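PDB 4LMY: peroxide stress regulator PerR, FUR family from Streptococcus pyogenes, which probably senses peroxide stress and regulates transcription by binding DNA, as a zinc-binding member of the FUR family. Local coordinates for residues I27-I35 with F58-N69. Numbering follows the deposited sequence.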
# COMPACT_ATOMS: atom_id res chain seq x y z
N ILE B 27 7.42 -27.73 -6.33
CA ILE B 27 7.62 -26.47 -7.02
C ILE B 27 8.46 -26.68 -8.27
O ILE B 27 9.69 -26.66 -8.22
CB ILE B 27 8.26 -25.42 -6.09
CG1 ILE B 27 7.36 -25.20 -4.87
CG2 ILE B 27 8.48 -24.11 -6.82
CD1 ILE B 27 7.96 -24.27 -3.84
N THR B 28 7.78 -26.91 -9.39
CA THR B 28 8.45 -27.09 -10.67
C THR B 28 8.82 -25.73 -11.25
O THR B 28 8.33 -24.69 -10.79
CB THR B 28 7.53 -27.80 -11.67
OG1 THR B 28 6.40 -26.97 -11.97
CG2 THR B 28 7.03 -29.13 -11.10
N GLU B 29 9.68 -25.73 -12.26
CA GLU B 29 10.07 -24.49 -12.93
C GLU B 29 8.87 -23.88 -13.65
O GLU B 29 8.74 -22.65 -13.74
CB GLU B 29 11.22 -24.75 -13.91
CG GLU B 29 12.51 -25.19 -13.24
CD GLU B 29 13.04 -24.14 -12.28
OE1 GLU B 29 13.08 -22.95 -12.65
OE2 GLU B 29 13.41 -24.51 -11.14
N THR B 30 8.00 -24.74 -14.17
CA THR B 30 6.78 -24.29 -14.84
C THR B 30 5.84 -23.62 -13.85
O THR B 30 5.24 -22.59 -14.15
CB THR B 30 6.06 -25.48 -15.52
OG1 THR B 30 6.84 -25.92 -16.64
CG2 THR B 30 4.69 -25.06 -16.00
N ARG B 31 5.74 -24.20 -12.65
CA ARG B 31 4.90 -23.64 -11.60
C ARG B 31 5.39 -22.26 -11.19
O ARG B 31 4.60 -21.34 -10.98
CB ARG B 31 4.85 -24.58 -10.40
CG ARG B 31 4.02 -24.07 -9.24
CD ARG B 31 3.39 -25.23 -8.48
NE ARG B 31 2.31 -25.85 -9.24
CZ ARG B 31 1.95 -27.13 -9.12
NH1 ARG B 31 2.58 -27.92 -8.26
NH2 ARG B 31 0.95 -27.61 -9.85
N LYS B 32 6.71 -22.11 -11.08
CA LYS B 32 7.30 -20.82 -10.75
C LYS B 32 7.03 -19.79 -11.84
O LYS B 32 6.75 -18.63 -11.55
CB LYS B 32 8.81 -20.96 -10.52
CG LYS B 32 9.16 -21.65 -9.22
CD LYS B 32 10.66 -21.59 -8.93
CE LYS B 32 11.38 -22.83 -9.45
NZ LYS B 32 12.85 -22.71 -9.28
N ALA B 33 7.11 -20.23 -13.09
CA ALA B 33 6.87 -19.35 -14.23
C ALA B 33 5.44 -18.84 -14.26
O ALA B 33 5.19 -17.66 -14.54
CB ALA B 33 7.21 -20.05 -15.52
N ILE B 34 4.49 -19.72 -13.97
CA ILE B 34 3.08 -19.35 -14.00
C ILE B 34 2.72 -18.41 -12.84
O ILE B 34 1.97 -17.45 -13.03
CB ILE B 34 2.18 -20.61 -14.01
CG1 ILE B 34 2.36 -21.35 -15.34
CG2 ILE B 34 0.72 -20.23 -13.81
CD1 ILE B 34 1.67 -22.68 -15.40
N ILE B 35 3.27 -18.67 -11.67
CA ILE B 35 3.08 -17.79 -10.52
C ILE B 35 3.59 -16.38 -10.82
O ILE B 35 2.87 -15.40 -10.63
CB ILE B 35 3.79 -18.33 -9.26
CG1 ILE B 35 3.14 -19.63 -8.80
CG2 ILE B 35 3.74 -17.29 -8.14
CD1 ILE B 35 3.97 -20.43 -7.83
N PHE B 58 8.54 -22.37 -22.69
CA PHE B 58 8.23 -23.73 -22.25
C PHE B 58 7.56 -24.53 -23.36
O PHE B 58 6.33 -24.64 -23.38
CB PHE B 58 7.35 -23.69 -21.00
CG PHE B 58 8.01 -23.07 -19.81
CD1 PHE B 58 8.69 -23.85 -18.89
CD2 PHE B 58 7.97 -21.70 -19.61
CE1 PHE B 58 9.31 -23.28 -17.79
CE2 PHE B 58 8.59 -21.12 -18.52
CZ PHE B 58 9.26 -21.92 -17.61
N PRO B 59 8.36 -25.09 -24.27
CA PRO B 59 7.87 -25.86 -25.42
C PRO B 59 7.09 -27.10 -24.99
O PRO B 59 6.24 -27.58 -25.74
CB PRO B 59 9.15 -26.28 -26.14
CG PRO B 59 10.18 -25.30 -25.69
CD PRO B 59 9.83 -25.00 -24.27
N ASN B 60 7.38 -27.60 -23.80
CA ASN B 60 6.72 -28.80 -23.29
C ASN B 60 5.48 -28.48 -22.46
O ASN B 60 4.90 -29.37 -21.83
CB ASN B 60 7.71 -29.63 -22.47
CG ASN B 60 8.42 -28.82 -21.40
OD1 ASN B 60 7.84 -27.92 -20.80
ND2 ASN B 60 9.70 -29.13 -21.17
N MET B 61 5.08 -27.22 -22.45
CA MET B 61 3.88 -26.80 -21.73
C MET B 61 2.64 -27.04 -22.59
O MET B 61 2.64 -26.75 -23.78
CB MET B 61 3.95 -25.33 -21.33
CG MET B 61 2.69 -24.80 -20.65
SD MET B 61 2.73 -23.03 -20.30
CE MET B 61 3.75 -23.00 -18.83
N SER B 62 1.60 -27.59 -21.97
CA SER B 62 0.32 -27.78 -22.64
C SER B 62 -0.76 -26.99 -21.91
O SER B 62 -0.52 -26.45 -20.83
CB SER B 62 -0.05 -29.27 -22.66
OG SER B 62 -0.31 -29.74 -21.35
N LEU B 63 -1.94 -26.91 -22.51
CA LEU B 63 -3.06 -26.24 -21.87
C LEU B 63 -3.41 -26.96 -20.56
O LEU B 63 -3.79 -26.33 -19.57
CB LEU B 63 -4.27 -26.21 -22.80
CG LEU B 63 -5.50 -25.46 -22.28
CD1 LEU B 63 -5.14 -23.99 -22.09
CD2 LEU B 63 -6.68 -25.63 -23.23
N ALA B 64 -3.28 -28.28 -20.58
CA ALA B 64 -3.54 -29.09 -19.40
C ALA B 64 -2.62 -28.69 -18.25
O ALA B 64 -3.04 -28.65 -17.09
CB ALA B 64 -3.39 -30.57 -19.72
N THR B 65 -1.37 -28.39 -18.58
CA THR B 65 -0.40 -27.95 -17.58
C THR B 65 -0.86 -26.65 -16.92
O THR B 65 -0.79 -26.50 -15.70
CB THR B 65 0.98 -27.73 -18.21
OG1 THR B 65 1.44 -28.95 -18.80
CG2 THR B 65 1.98 -27.27 -17.16
N VAL B 66 -1.34 -25.72 -17.74
CA VAL B 66 -1.84 -24.45 -17.24
C VAL B 66 -3.05 -24.64 -16.32
O VAL B 66 -3.11 -24.07 -15.24
CB VAL B 66 -2.18 -23.48 -18.39
CG1 VAL B 66 -2.78 -22.20 -17.85
CG2 VAL B 66 -0.93 -23.18 -19.22
N TYR B 67 -4.00 -25.47 -16.76
CA TYR B 67 -5.17 -25.79 -15.95
C TYR B 67 -4.76 -26.39 -14.60
O TYR B 67 -5.30 -26.02 -13.55
CB TYR B 67 -6.07 -26.79 -16.68
CG TYR B 67 -7.05 -26.18 -17.67
CD1 TYR B 67 -7.77 -25.04 -17.34
CD2 TYR B 67 -7.25 -26.75 -18.92
CE1 TYR B 67 -8.67 -24.48 -18.24
CE2 TYR B 67 -8.14 -26.20 -19.82
CZ TYR B 67 -8.85 -25.06 -19.48
OH TYR B 67 -9.73 -24.52 -20.38
N ASN B 68 -3.80 -27.31 -14.64
CA ASN B 68 -3.31 -27.98 -13.44
C ASN B 68 -2.75 -26.98 -12.44
O ASN B 68 -3.04 -27.05 -11.24
CB ASN B 68 -2.25 -29.02 -13.78
CG ASN B 68 -2.83 -30.25 -14.47
OD1 ASN B 68 -4.03 -30.50 -14.41
ND2 ASN B 68 -1.96 -31.02 -15.12
N ASN B 69 -1.94 -26.06 -12.94
CA ASN B 69 -1.31 -25.05 -12.09
C ASN B 69 -2.31 -24.04 -11.54
O ASN B 69 -2.23 -23.64 -10.38
CB ASN B 69 -0.18 -24.34 -12.84
CG ASN B 69 1.11 -25.14 -12.84
OD1 ASN B 69 1.94 -24.98 -11.94
ND2 ASN B 69 1.28 -25.99 -13.85
O HOH W 1 3.73 -27.91 -13.35
O HOH W 2 6.28 -26.98 -19.06
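Asn69 lays its amide over the end of Ile34, whose CD1 lies 3.6 Å from Asn69 CB. The same amide accepts a hydrogen bond across the contact, Arg31 NE to Asn69 OD1 at 2.9 Å. That bond is bent, 135° at the hydrogen. The donor stands above the carbonyl plane, and the guanidinium and amide planes are turned 61° apart. On the other branch, Asn69 ND2 donates one turn back to Thr65 O at 2.8 Å, nearly straight. It also donates to a water held by Thr28 OG1, the N-cap oxygen that accepts from Arg31 N. Bonds on both branches thus fix the amide's rotation.

Thr30 uses its two branches differently. Thr30 CG2, anti to the backbone N, points between Met61 CE and Thr65 CG2, 3.6 Å from Met61 CE. OG1 lies by the Phe58 ring and shares a water with Asn60 OD1. Phe58 also meets Ala33, with 3.5 Å from Ala33 CB to Phe58 CZ. Met61 bends at its last torsion, and its CE touches Ile34 CD1 as well.

The helix segments 29-35 and 63-69 cross at -71°, within the winged-helix DNA-binding domain expected of this family. Leu54 of helix 47-54 touches both Ile34 and Met61, while Ile35 packs on helix 12-22.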